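Local coordinates for extracellular solute-binding protein family 1 (Alicyclobacillus acidocaldarius subsp. acidocaldarius, PDB 4OVJ) that probably captures a solute, perhaps a sugar, outside the cell and delivers it to an ABC transporter for import, at residues Asp20-Val25 with Pro307-Leu312; Gly30-Ala35 with Gly63-Tyr68; Leu290-Ser295 with Glu361-Ala366. All coordinates share one frame; numbering follows the deposited sequence. Where two conformers were deposited one is given.

Interaction 1: Asp20-Val25 with Pro307-Leu312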
ATOM      1  N   ASP A  20      34.247  -6.510  -3.728  1.00 37.62           N
ATOM      2  CA  ASP A  20      34.727  -5.407  -4.614  1.00 31.71           C
ATOM      3  C   ASP A  20      36.051  -4.813  -4.115  1.00 36.73           C
ATOM      4  O   ASP A  20      36.269  -4.681  -2.903  1.00 45.15           O
ATOM      5  CB  ASP A  20      33.634  -4.337  -4.742  1.00 26.97           C
ATOM      6  CG  ASP A  20      34.121  -3.083  -5.425  1.00 30.57           C
ATOM      7  OD1 ASP A  20      35.059  -2.439  -4.885  1.00 35.40           O
ATOM      8  OD2 ASP A  20      33.550  -2.737  -6.490  1.00 37.93           O
ATOM      9  N   SER A  21      36.922  -4.455  -5.066  1.00 38.01           N
ATOM     10  CA  SER A  21      38.256  -3.926  -4.780  1.00 32.13           C
ATOM     11  C   SER A  21      38.559  -2.654  -5.587  1.00 34.06           C
ATOM     12  O   SER A  21      39.514  -2.611  -6.376  1.00 38.26           O
ATOM     13  CB  SER A  21      39.283  -4.987  -5.127  1.00 28.66           C
ATOM     14  OG  SER A  21      39.160  -5.330  -6.501  1.00 45.40           O
ATOM     15  N   LYS A  22      37.727  -1.634  -5.401  1.00 28.50           N
ATOM     16  CA  LYS A  22      37.994  -0.299  -5.923  1.00 25.36           C
ATOM     17  C   LYS A  22      38.404   0.608  -4.776  1.00 19.41           C
ATOM     18  O   LYS A  22      38.154   0.280  -3.628  1.00 15.84           O
ATOM     19  CB  LYS A  22      36.743   0.278  -6.567  1.00 27.43           C
ATOM     20  CG  LYS A  22      36.411  -0.360  -7.897  1.00 33.23           C
ATOM     21  CD  LYS A  22      35.176   0.294  -8.469  1.00 39.83           C
ATOM     22  CE  LYS A  22      34.271  -0.737  -9.104  1.00 46.01           C
ATOM     23  NZ  LYS A  22      32.969  -0.123  -9.453  1.00 45.05           N
ATOM     24  N   PRO A  23      39.018   1.760  -5.091  1.00 17.48           N
ATOM     25  CA  PRO A  23      39.376   2.699  -4.042  1.00 15.75           C
ATOM     26  C   PRO A  23      38.165   3.145  -3.216  1.00 14.06           C
ATOM     27  O   PRO A  23      37.037   3.218  -3.723  1.00 13.64           O
ATOM     28  CB  PRO A  23      39.975   3.887  -4.800  1.00 18.39           C
ATOM     29  CG  PRO A  23      40.362   3.354  -6.124  1.00 19.56           C
ATOM     30  CD  PRO A  23      39.433   2.228  -6.424  1.00 19.69           C
ATOM     31  N   VAL A  24      38.431   3.436  -1.950  1.00 11.63           N
ATOM     32  CA  VAL A  24      37.419   3.817  -1.012  1.00 11.19           C
ATOM     33  C   VAL A  24      36.701   5.100  -1.441  1.00 11.16           C
ATOM     34  O   VAL A  24      37.314   6.040  -1.958  1.00 12.40           O
ATOM     35  CB  VAL A  24      38.005   3.939   0.412  1.00 11.91           C
ATOM     36  CG1 VAL A  24      39.104   4.985   0.470  1.00 13.65           C
ATOM     37  CG2 VAL A  24      36.912   4.255   1.414  1.00 12.66           C
ATOM     38  N   VAL A  25      35.380   5.090  -1.279  1.00 11.01           N
ATOM     39  CA  VAL A  25      34.548   6.266  -1.544  1.00 11.27           C
ATOM     40  C   VAL A  25      33.532   6.395  -0.434  1.00 10.84           C
ATOM     41  O   VAL A  25      33.293   5.440   0.305  1.00 10.07           O
ATOM     42  CB  VAL A  25      33.806   6.182  -2.909  1.00 13.44           C
ATOM     43  CG1 VAL A  25      34.779   5.920  -4.052  1.00 14.55           C
ATOM     44  CG2 VAL A  25      32.698   5.145  -2.884  1.00 14.03           C
ATOM     45  N   PRO A 307      28.197   6.456  -9.224  1.00 10.79           N
ATOM     46  CA  PRO A 307      27.004   5.685  -9.567  1.00 11.34           C
ATOM     47  C   PRO A 307      27.127   4.168  -9.367  1.00 11.40           C
ATOM     48  O   PRO A 307      26.143   3.541  -8.984  1.00 12.05           O
ATOM     49  CB  PRO A 307      26.749   6.050 -11.033  1.00 11.84           C
ATOM     50  CG  PRO A 307      28.075   6.484 -11.563  1.00 11.57           C
ATOM     51  CD  PRO A 307      28.771   7.142 -10.406  1.00 11.20           C
ATOM     52  N   GLN A 308      28.302   3.589  -9.601  0.50 11.42           N
ATOM     53  CA  GLN A 308      28.471   2.151  -9.428  0.50 12.19           C
ATOM     54  C   GLN A 308      28.305   1.752  -7.963  0.50 10.58           C
ATOM     55  O   GLN A 308      27.610   0.784  -7.648  0.50 10.58           O
ATOM     56  CB  GLN A 308      29.824   1.697  -9.976  0.50 15.42           C
ATOM     57  CG  GLN A 308      30.029   2.075 -11.438  0.50 17.94           C
ATOM     58  CD  GLN A 308      31.464   1.909 -11.896  0.50 22.38           C
ATOM     59  OE1 GLN A 308      31.953   0.790 -12.049  0.50 28.37           O
ATOM     60  NE2 GLN A 308      32.147   3.026 -12.119  0.50 26.50           N
ATOM     61  N   GLN A 309      28.920   2.512  -7.065  1.00 10.00           N
ATOM     62  CA  GLN A 309      28.804   2.231  -5.629  1.00  9.67           C
ATOM     63  C   GLN A 309      27.382   2.542  -5.129  1.00  9.06           C
ATOM     64  O   GLN A 309      26.859   1.848  -4.264  1.00  8.62           O
ATOM     65  CB  GLN A 309      29.845   3.008  -4.843  1.00 10.54           C
ATOM     66  CG  GLN A 309      31.285   2.568  -5.095  1.00 12.12           C
ATOM     67  CD  GLN A 309      31.974   3.314  -6.228  1.00 15.17           C
ATOM     68  OE1 GLN A 309      31.336   3.956  -7.069  1.00 14.49           O
ATOM     69  NE2 GLN A 309      33.304   3.253  -6.233  1.00 19.88           N
ATOM     70  N   ALA A 310      26.754   3.574  -5.692  1.00  8.75           N
ATOM     71  CA  ALA A 310      25.377   3.928  -5.322  1.00  9.05           C
ATOM     72  C   ALA A 310      24.420   2.786  -5.686  1.00  9.15           C
ATOM     73  O   ALA A 310      23.556   2.409  -4.884  1.00  9.55           O
ATOM     74  CB  ALA A 310      24.948   5.222  -5.993  1.00  9.36           C
ATOM     75  N   GLU A 311      24.596   2.226  -6.882  1.00  9.15           N
ATOM     76  CA  GLU A 311      23.803   1.085  -7.319  1.00 10.80           C
ATOM     77  C   GLU A 311      24.028  -0.117  -6.394  1.00  9.96           C
ATOM     78  O   GLU A 311      23.085  -0.798  -6.028  1.00  9.39           O
ATOM     79  CB  GLU A 311      24.139   0.678  -8.758  1.00 13.34           C
ATOM     80  CG  GLU A 311      23.736   1.654  -9.853  1.00 16.84           C
ATOM     81  CD  GLU A 311      24.270   1.219 -11.228  1.00 22.56           C
ATOM     82  OE1 GLU A 311      24.564   0.011 -11.445  1.00 27.87           O
ATOM     83  OE2 GLU A 311      24.395   2.078 -12.114  1.00 29.50           O
ATOM     84  N   LEU A 312      25.278  -0.366  -6.032  0.50 10.12           N
ATOM     85  CA  LEU A 312      25.608  -1.462  -5.128  0.50 11.26           C
ATOM     86  C   LEU A 312      24.922  -1.287  -3.761  0.50  9.79           C
ATOM     87  O   LEU A 312      24.413  -2.251  -3.181  0.50  9.95           O
ATOM     88  CB  LEU A 312      27.122  -1.547  -4.995  0.50 13.49           C
ATOM     89  CG  LEU A 312      27.728  -2.730  -4.256  0.50 16.14           C
ATOM     90  CD1 LEU A 312      29.223  -2.795  -4.531  0.50 18.82           C
ATOM     91  CD2 LEU A 312      27.430  -2.556  -2.786  0.50 16.71           C
TER
HETATM   92  O   HOH W   1      34.621   1.995  -3.436  1.00 12.80           O

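Interaction 2: Gly30-Ala35 with Gly63-Tyr68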
ATOM      1  N   GLY A  30      20.297  10.247   2.246  1.00  7.62           N
ATOM      2  CA  GLY A  30      19.220  10.983   2.885  1.00  8.08           C
ATOM      3  C   GLY A  30      17.970  10.122   3.020  1.00  7.94           C
ATOM      4  O   GLY A  30      17.605   9.397   2.108  1.00  7.66           O
ATOM      5  N   PHE A  31      17.316  10.204   4.172  1.00  8.14           N
ATOM      6  CA  PHE A  31      16.053   9.506   4.371  1.00  8.60           C
ATOM      7  C   PHE A  31      15.248  10.185   5.465  1.00  8.52           C
ATOM      8  O   PHE A  31      15.784  11.000   6.212  1.00  8.45           O
ATOM      9  CB  PHE A  31      16.281   8.013   4.661  1.00  9.14           C
ATOM     10  CG  PHE A  31      17.017   7.750   5.927  1.00 11.74           C
ATOM     11  CD1 PHE A  31      18.407   7.818   5.966  1.00 12.37           C
ATOM     12  CD2 PHE A  31      16.324   7.424   7.084  1.00 13.91           C
ATOM     13  CE1 PHE A  31      19.092   7.569   7.145  1.00 14.00           C
ATOM     14  CE2 PHE A  31      17.007   7.177   8.263  1.00 14.69           C
ATOM     15  CZ  PHE A  31      18.385   7.257   8.293  1.00 11.67           C
ATOM     16  N   TRP A  32      13.955   9.889   5.502  1.00  9.45           N
ATOM     17  CA  TRP A  32      13.053  10.399   6.527  1.00  9.33           C
ATOM     18  C   TRP A  32      12.520   9.237   7.336  1.00 10.45           C
ATOM     19  O   TRP A  32      12.633   8.074   6.942  1.00 11.85           O
ATOM     20  CB  TRP A  32      11.874  11.169   5.916  1.00  9.51           C
ATOM     21  CG  TRP A  32      10.749  10.300   5.358  1.00  8.99           C
ATOM     22  CD1 TRP A  32       9.701   9.773   6.056  1.00 10.41           C
ATOM     23  CD2 TRP A  32      10.573   9.873   4.002  1.00  8.47           C
ATOM     24  NE1 TRP A  32       8.894   9.039   5.230  1.00 11.35           N
ATOM     25  CE2 TRP A  32       9.396   9.087   3.959  1.00 10.03           C
ATOM     26  CE3 TRP A  32      11.284  10.087   2.816  1.00  9.38           C
ATOM     27  CZ2 TRP A  32       8.918   8.506   2.778  1.00 11.53           C
ATOM     28  CZ3 TRP A  32      10.816   9.503   1.635  1.00  9.57           C
ATOM     29  CH2 TRP A  32       9.642   8.715   1.628  1.00 11.05           C
ATOM     30  N   GLY A  33      11.921   9.566   8.464  1.00 10.85           N
ATOM     31  CA  GLY A  33      11.221   8.573   9.240  1.00 12.15           C
ATOM     32  C   GLY A  33      10.971   9.008  10.664  1.00 12.93           C
ATOM     33  O   GLY A  33      11.404  10.075  11.090  1.00 12.98           O
ATOM     34  N   ASP A  34      10.258   8.162  11.390  1.00 14.17           N
ATOM     35  CA  ASP A  34      10.157   8.292  12.834  1.00 16.60           C
ATOM     36  C   ASP A  34      11.379   7.621  13.494  1.00 16.67           C
ATOM     37  O   ASP A  34      12.309   7.186  12.818  1.00 15.62           O
ATOM     38  CB  ASP A  34       8.821   7.711  13.344  1.00 18.59           C
ATOM     39  CG  ASP A  34       8.650   6.228  13.039  1.00 21.23           C
ATOM     40  OD1 ASP A  34       9.629   5.537  12.681  1.00 21.65           O
ATOM     41  OD2 ASP A  34       7.509   5.744  13.163  1.00 26.55           O
ATOM     42  N   ALA A  35      11.381   7.546  14.818  1.00 17.99           N
ATOM     43  CA  ALA A  35      12.534   7.012  15.521  1.00 18.29           C
ATOM     44  C   ALA A  35      12.810   5.537  15.170  1.00 17.39           C
ATOM     45  O   ALA A  35      13.964   5.130  15.011  1.00 17.53           O
ATOM     46  CB  ALA A  35      12.358   7.196  17.014  1.00 18.41           C
ATOM     47  N   GLY A  63      14.677  13.690   9.539  1.00 11.04           N
ATOM     48  CA  GLY A  63      13.518  13.775  10.434  1.00 12.41           C
ATOM     49  C   GLY A  63      12.251  13.259   9.772  1.00 11.43           C
ATOM     50  O   GLY A  63      12.310  12.475   8.837  1.00 11.20           O
ATOM     51  N   PRO A  64      11.086  13.708  10.243  1.00 11.69           N
ATOM     52  CA  PRO A  64       9.831  13.278   9.636  1.00 11.18           C
ATOM     53  C   PRO A  64       9.673  13.738   8.174  1.00 10.52           C
ATOM     54  O   PRO A  64      10.362  14.658   7.718  1.00 10.68           O
ATOM     55  CB  PRO A  64       8.763  13.940  10.515  1.00 13.79           C
ATOM     56  CG  PRO A  64       9.450  14.318  11.775  1.00 15.98           C
ATOM     57  CD  PRO A  64      10.868  14.611  11.387  1.00 13.24           C
ATOM     58  N   PHE A  65       8.744  13.087   7.489  1.00 10.65           N
ATOM     59  CA  PHE A  65       8.442  13.284   6.065  1.00 10.86           C
ATOM     60  C   PHE A  65       8.499  14.742   5.603  1.00 10.83           C
ATOM     61  O   PHE A  65       9.278  15.084   4.726  1.00 10.01           O
ATOM     62  CB  PHE A  65       7.064  12.660   5.770  1.00 11.73           C
ATOM     63  CG  PHE A  65       6.656  12.679   4.315  1.00 12.33           C
ATOM     64  CD1 PHE A  65       5.971  13.753   3.787  1.00 14.21           C
ATOM     65  CD2 PHE A  65       6.906  11.580   3.499  1.00 13.69           C
ATOM     66  CE1 PHE A  65       5.581  13.752   2.454  1.00 15.70           C
ATOM     67  CE2 PHE A  65       6.507  11.567   2.171  1.00 14.80           C
ATOM     68  CZ  PHE A  65       5.848  12.659   1.646  1.00 14.78           C
ATOM     69  N   ASN A  66       7.672  15.601   6.190  0.50 11.55           N
ATOM     70  CA  ASN A  66       7.580  16.974   5.704  0.50 13.07           C
ATOM     71  C   ASN A  66       8.881  17.745   5.910  0.50 11.87           C
ATOM     72  O   ASN A  66       9.310  18.505   5.035  0.50 12.05           O
ATOM     73  CB  ASN A  66       6.415  17.700   6.373  0.50 15.12           C
ATOM     74  CG  ASN A  66       5.063  17.246   5.856  0.50 17.04           C
ATOM     75  OD1 ASN A  66       4.914  16.894   4.687  0.50 15.88           O
ATOM     76  ND2 ASN A  66       4.060  17.278   6.724  0.50 18.22           N
ATOM     77  N   GLN A  67       9.520  17.533   7.054  0.50 12.43           N
ATOM     78  CA  GLN A  67      10.788  18.198   7.349  0.50 13.08           C
ATOM     79  C   GLN A  67      11.842  17.782   6.338  0.50 10.99           C
ATOM     80  O   GLN A  67      12.567  18.617   5.793  0.50 10.90           O
ATOM     81  CB  GLN A  67      11.268  17.853   8.752  0.50 15.79           C
ATOM     82  CG  GLN A  67      12.520  18.607   9.165  0.50 18.56           C
ATOM     83  CD  GLN A  67      12.996  18.225  10.547  0.50 22.29           C
ATOM     84  OE1 GLN A  67      14.191  18.060  10.782  0.50 26.29           O
ATOM     85  NE2 GLN A  67      12.061  18.083  11.472  0.50 18.04           N
ATOM     86  N   TYR A  68      11.907  16.481   6.081  1.00  9.90           N
ATOM     87  CA  TYR A  68      12.855  15.921   5.118  1.00  9.26           C
ATOM     88  C   TYR A  68      12.675  16.525   3.736  1.00  8.47           C
ATOM     89  O   TYR A  68      13.633  17.027   3.151  1.00  8.57           O
ATOM     90  CB  TYR A  68      12.698  14.419   5.039  1.00  8.91           C
ATOM     91  CG  TYR A  68      13.449  13.748   3.919  1.00  8.00           C
ATOM     92  CD1 TYR A  68      14.811  13.502   4.011  1.00  9.02           C
ATOM     93  CD2 TYR A  68      12.780  13.315   2.778  1.00  8.21           C
ATOM     94  CE1 TYR A  68      15.494  12.867   2.985  1.00  7.91           C
ATOM     95  CE2 TYR A  68      13.444  12.656   1.766  1.00  8.24           C
ATOM     96  CZ  TYR A  68      14.809  12.442   1.873  1.00  8.40           C
ATOM     97  OH  TYR A  68      15.469  11.768   0.891  1.00  8.87           O
TER

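Interaction 3: Leu290-Ser295 with Glu361-Ala366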
ATOM      1  N   LEU A 290      -6.612  -4.981  -8.218  1.00  8.42           N
ATOM      2  CA  LEU A 290      -5.552  -4.989  -7.225  1.00  7.60           C
ATOM      3  C   LEU A 290      -4.301  -4.304  -7.759  1.00  7.67           C
ATOM      4  O   LEU A 290      -3.940  -4.464  -8.919  1.00  7.92           O
ATOM      5  CB  LEU A 290      -5.219  -6.414  -6.821  1.00  8.44           C
ATOM      6  CG  LEU A 290      -4.438  -6.599  -5.517  1.00  9.81           C
ATOM      7  CD1 LEU A 290      -5.229  -6.111  -4.307  1.00 10.88           C
ATOM      8  CD2 LEU A 290      -4.062  -8.071  -5.366  1.00 10.56           C
ATOM      9  N   TYR A 291      -3.668  -3.539  -6.886  1.00  8.79           N
ATOM     10  CA  TYR A 291      -2.352  -2.949  -7.123  1.00  8.92           C
ATOM     11  C   TYR A 291      -1.533  -3.141  -5.860  1.00  9.03           C
ATOM     12  O   TYR A 291      -2.071  -3.363  -4.772  1.00  9.58           O
ATOM     13  CB  TYR A 291      -2.451  -1.454  -7.438  1.00  9.88           C
ATOM     14  CG  TYR A 291      -3.155  -0.656  -6.360  1.00 10.10           C
ATOM     15  CD1 TYR A 291      -4.546  -0.624  -6.287  1.00 11.06           C
ATOM     16  CD2 TYR A 291      -2.433   0.017  -5.384  1.00 10.28           C
ATOM     17  CE1 TYR A 291      -5.201   0.078  -5.282  1.00 11.01           C
ATOM     18  CE2 TYR A 291      -3.077   0.729  -4.388  1.00 11.43           C
ATOM     19  CZ  TYR A 291      -4.462   0.740  -4.332  1.00 10.46           C
ATOM     20  OH  TYR A 291      -5.100   1.442  -3.340  1.00 13.91           O
ATOM     21  N   ILE A 292      -0.228  -3.040  -6.017  1.00  8.57           N
ATOM     22  CA  ILE A 292       0.691  -3.029  -4.898  1.00  9.57           C
ATOM     23  C   ILE A 292       1.072  -1.579  -4.650  1.00  9.80           C
ATOM     24  O   ILE A 292       1.503  -0.889  -5.557  1.00 11.19           O
ATOM     25  CB  ILE A 292       1.963  -3.853  -5.192  1.00 10.76           C
ATOM     26  CG1 ILE A 292       1.619  -5.223  -5.775  1.00 11.52           C
ATOM     27  CG2 ILE A 292       2.793  -3.995  -3.930  1.00 11.91           C
ATOM     28  CD1 ILE A 292       0.700  -6.063  -4.924  1.00 11.36           C
ATOM     29  N   LYS A 293       0.927  -1.128  -3.417  1.00  9.64           N
ATOM     30  CA  LYS A 293       1.274   0.241  -3.071  1.00 10.52           C
ATOM     31  C   LYS A 293       2.740   0.255  -2.659  1.00 10.52           C
ATOM     32  O   LYS A 293       3.120  -0.460  -1.743  1.00 11.06           O
ATOM     33  CB  LYS A 293       0.408   0.712  -1.913  1.00 12.99           C
ATOM     34  CG  LYS A 293       0.653   2.145  -1.470  1.00 15.55           C
ATOM     35  CD  LYS A 293      -0.322   2.522  -0.361  1.00 19.79           C
ATOM     36  CE  LYS A 293       0.156   3.744   0.399  1.00 28.22           C
ATOM     37  NZ  LYS A 293      -0.033   4.970  -0.413  1.00 33.60           N
ATOM     38  N   PRO A 294       3.575   1.056  -3.344  1.00 11.39           N
ATOM     39  CA  PRO A 294       4.954   1.216  -2.899  1.00 11.10           C
ATOM     40  C   PRO A 294       5.017   2.126  -1.678  1.00 10.86           C
ATOM     41  O   PRO A 294       4.486   3.242  -1.699  1.00 14.52           O
ATOM     42  CB  PRO A 294       5.629   1.849  -4.114  1.00 11.33           C
ATOM     43  CG  PRO A 294       4.553   2.670  -4.741  1.00 12.64           C
ATOM     44  CD  PRO A 294       3.252   1.957  -4.474  1.00 12.35           C
ATOM     45  N   SER A 295       5.635   1.663  -0.599  1.00 10.44           N
ATOM     46  CA  SER A 295       5.676   2.471   0.611  1.00 10.84           C
ATOM     47  C   SER A 295       6.519   3.721   0.383  1.00 10.38           C
ATOM     48  O   SER A 295       6.161   4.821   0.798  1.00 11.23           O
ATOM     49  CB  SER A 295       6.270   1.665   1.754  1.00 12.58           C
ATOM     50  OG  SER A 295       5.506   0.491   1.942  1.00 18.70           O
ATOM     51  N   GLU A 361       1.054 -14.100  -3.810  1.00 10.01           N
ATOM     52  CA  GLU A 361      -0.121 -14.288  -4.656  1.00 10.65           C
ATOM     53  C   GLU A 361      -0.626 -12.983  -5.271  1.00  9.18           C
ATOM     54  O   GLU A 361      -1.023 -12.970  -6.434  1.00  9.23           O
ATOM     55  CB  GLU A 361      -1.223 -15.012  -3.898  1.00 13.81           C
ATOM     56  CG  GLU A 361      -0.816 -16.424  -3.542  1.00 17.20           C
ATOM     57  CD  GLU A 361      -0.412 -17.230  -4.769  1.00 23.38           C
ATOM     58  OE1 GLU A 361      -1.182 -17.248  -5.763  1.00 29.51           O
ATOM     59  OE2 GLU A 361       0.691 -17.823  -4.756  1.00 36.14           O
ATOM     60  N   ALA A 362      -0.572 -11.893  -4.506  1.00  7.72           N
ATOM     61  CA  ALA A 362      -0.973 -10.587  -5.018  1.00  8.16           C
ATOM     62  C   ALA A 362      -0.127 -10.164  -6.194  1.00  7.78           C
ATOM     63  O   ALA A 362      -0.626  -9.576  -7.149  1.00  8.68           O
ATOM     64  CB  ALA A 362      -0.879  -9.539  -3.924  1.00  8.48           C
ATOM     65  N   LEU A 363       1.170 -10.441  -6.117  1.00  8.46           N
ATOM     66  CA  LEU A 363       2.084 -10.020  -7.180  1.00  8.60           C
ATOM     67  C   LEU A 363       1.807 -10.713  -8.513  1.00  8.61           C
ATOM     68  O   LEU A 363       2.141 -10.174  -9.583  1.00  9.54           O
ATOM     69  CB  LEU A 363       3.526 -10.254  -6.759  1.00  9.18           C
ATOM     70  CG  LEU A 363       4.004  -9.345  -5.633  1.00  9.87           C
ATOM     71  CD1 LEU A 363       5.315  -9.866  -5.077  1.00 10.98           C
ATOM     72  CD2 LEU A 363       4.144  -7.919  -6.124  1.00 11.13           C
ATOM     73  N   LYS A 364       1.192 -11.894  -8.462  1.00  8.54           N
ATOM     74  CA  LYS A 364       0.820 -12.588  -9.694  1.00  9.29           C
ATOM     75  C   LYS A 364      -0.277 -11.871 -10.485  1.00  9.68           C
ATOM     76  O   LYS A 364      -0.306 -11.958 -11.706  1.00 11.60           O
ATOM     77  CB  LYS A 364       0.401 -14.023  -9.399  1.00 10.22           C
ATOM     78  CG  LYS A 364       1.533 -14.876  -8.874  1.00 12.16           C
ATOM     79  CD  LYS A 364       1.013 -16.255  -8.489  1.00 15.41           C
ATOM     80  CE  LYS A 364       2.139 -17.158  -8.023  1.00 19.23           C
ATOM     81  NZ  LYS A 364       1.557 -18.412  -7.464  1.00 23.70           N
ATOM     82  N   VAL A 365      -1.164 -11.159  -9.800  1.00  9.20           N
ATOM     83  CA  VAL A 365      -2.316 -10.537 -10.447  1.00  9.50           C
ATOM     84  C   VAL A 365      -2.256  -9.017 -10.520  1.00  9.13           C
ATOM     85  O   VAL A 365      -2.920  -8.442 -11.353  1.00 10.08           O
ATOM     86  CB  VAL A 365      -3.659 -10.918  -9.760  1.00 11.44           C
ATOM     87  CG1 VAL A 365      -3.801 -12.430  -9.672  1.00 12.51           C
ATOM     88  CG2 VAL A 365      -3.794 -10.290  -8.374  1.00 13.85           C
ATOM     89  N   ALA A 366      -1.484  -8.363  -9.655  1.00  8.93           N
ATOM     90  CA  ALA A 366      -1.635  -6.919  -9.470  1.00  8.51           C
ATOM     91  C   ALA A 366      -1.199  -6.166 -10.719  1.00  8.48           C
ATOM     92  O   ALA A 366      -0.277  -6.575 -11.422  1.00 10.02           O
ATOM     93  CB  ALA A 366      -0.838  -6.453  -8.265  1.00  9.84           C
TER

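Interaction 1: Asp20-Val25 with Pro307-Leu312
Lys-22 reaches from the N-terminal loop to the first turn of helix 307-319, where its NZ makes the one direct hydrogen bond of the contact, 2.9 Å to Gln-308 OE1. The ammonium comes down from above the amide, 71° out of the carbonyl plane, and the two side chains cross at about a right angle. A bend at chi3 (-140°) turns the end of the lysine toward Gln-308. Within the loop, Lys-22 NZ also makes a long salt bridge to Asp-20 OD2 (4.0 Å). Asp-20 OD1 accepts from Lys-22 N at 2.8 Å, closing an Asx turn, and also accepts from Asn-54 ND2.

Water mediates the second polar link. It donates to Pro-23 O at 2.7 Å and takes a weak bond from Gln-309 NE2.

Apolar packing completes the contact. Gln-309 bends at chi2 (90°), laying its CG and amide across the methyls of Val-25, with CG 3.7 Å from Val-25 CG2 and NE2 equally near CG1. On strand 55-61, Ile-55 also touches Gln-309.

This is a surface contact of the alpha/beta lobe that carries the N-terminus, in a fold of the periplasmic-binding-protein type: the lead-in to the first strand, 25-31, meets a helix from much later in the chain.

Interaction 2: Gly30-Ala35 with Gly63-Tyr68
The backbones of Trp-32 and Gly-33 run close past Gly-63 and Pro-64, and Gly-33 N donates to Gly-63 O at 3.0 Å in a fairly straight bond (161°). At both glycines the backbone angles would press any side chain against the carbonyl oxygen of the residue before.

Trp-32 carries most of the side-chain contact. Its CG sits between the backbone N and the carbonyl carbon (chi1 79°), which directs the indole along the start of helix 65-77. Phe-65 lies beside it, pointing the same way, and turns an edge onto one indole face in a T-shaped pair, the planes at 85° and Phe-65 CD2 3.6 Å from Trp-32 CE2. The backbone of Phe-65 joins in, its CA making an off-centre CH-pi contact with the five-membered ring. Tyr-68 approaches differently: its CE2 meets the indole rim at Trp-32 CE3, 3.5 Å away, while its CB packs at the same distance on Trp-32 CB. The Tyr-68 ring then runs beside the Phe-31 backbone, with CE1 3.4 Å from Phe-31 N, and its hydroxyl is hydrogen-bonded to Gln-86 O. Replacing the indole of Trp-32 by the single methyl of an alanine is likely to leave the Phe-65 edge without its aromatic face and to open a gap beside Tyr-68.

Phe-69, one turn on from Phe-65, meets both the Trp-32 and Phe-65 rings. The cluster thus lies where strand 25-31 ends and helix 65-77 begins, while strand 84-87 runs alongside, pairing with Gly-30 and supplying Gln-86 NE2 to Trp-32 O.

Interaction 3: Leu290-Ser295 with Glu361-Ala366
This is a mainly apolar contact in the middle of a two-lobed solute-binding fold of the periplasmic-binding-protein type, where the approach to strand 293-300 packs against residues of helix 350-365 and against Ala-366. The general principle is familiar: alternate residues of an extended chain face a helix. Leu-290 and Ile-292 point at it, while Tyr-291, between them, is directed away, and its side chain touches helix 185-194 and Trp-260.

Small residues on the helix make room for the branched ones. Ala-362 CB is shared, lying 3.8 Å from Leu-290 CD2 and 3.9 Å from Ile-292 CD1, so that one methyl sits against the ends of two side chains. The same CD2 branch of Leu-290 reaches Val-365 CG2 at 3.7 Å, the two side chains crossing obliquely. CG1 of Ile-292 lies anti to the carbonyl carbon (chi1 -48°) and chi2 (-56°) folds CD1 round, so that both rest against Ala-366 CB. From another side the CD2 methyl of Leu-363 reaches Ile-292 CG1 at 3.7 Å; although the CB of Leu-363 is directed away, the methyl at the end of its chain still touches, crossing the isoleucine at about a right angle. Leu-136 and Asn-138 of strand 128-144 also touch Ile-292, placing the cluster beside the sheet.

Ala-362 O accepts from both Val-365 N and Ala-366 N. A backbone hydrogen bond between Leu-290 and Thr-367 continues the contact just past Ala-366, whose own CA makes a CA-H...O contact with Leu-290 O, 3.4 Å away.

In the fold
The three contacts sample the protein from its edge to its middle. The centre of interaction 1, a surface contact, lies about 32 Å from the centre of the chain, that of interaction 3 about 8 Å. Interactions 1 and 2 mark the two ends of strand 25-31, their centres about 26 Å apart. Interactions 2 and 3 touch the same mixed sheet without meeting, the nearest atoms about 5 Å apart. Strand 293-300 is followed in the chain by helix 307-319, so interactions 1 and 3 are joined by chain although their centres are about 32 Å apart. In relatives the solute binds in a cleft between two lobes; no ligand position is established here.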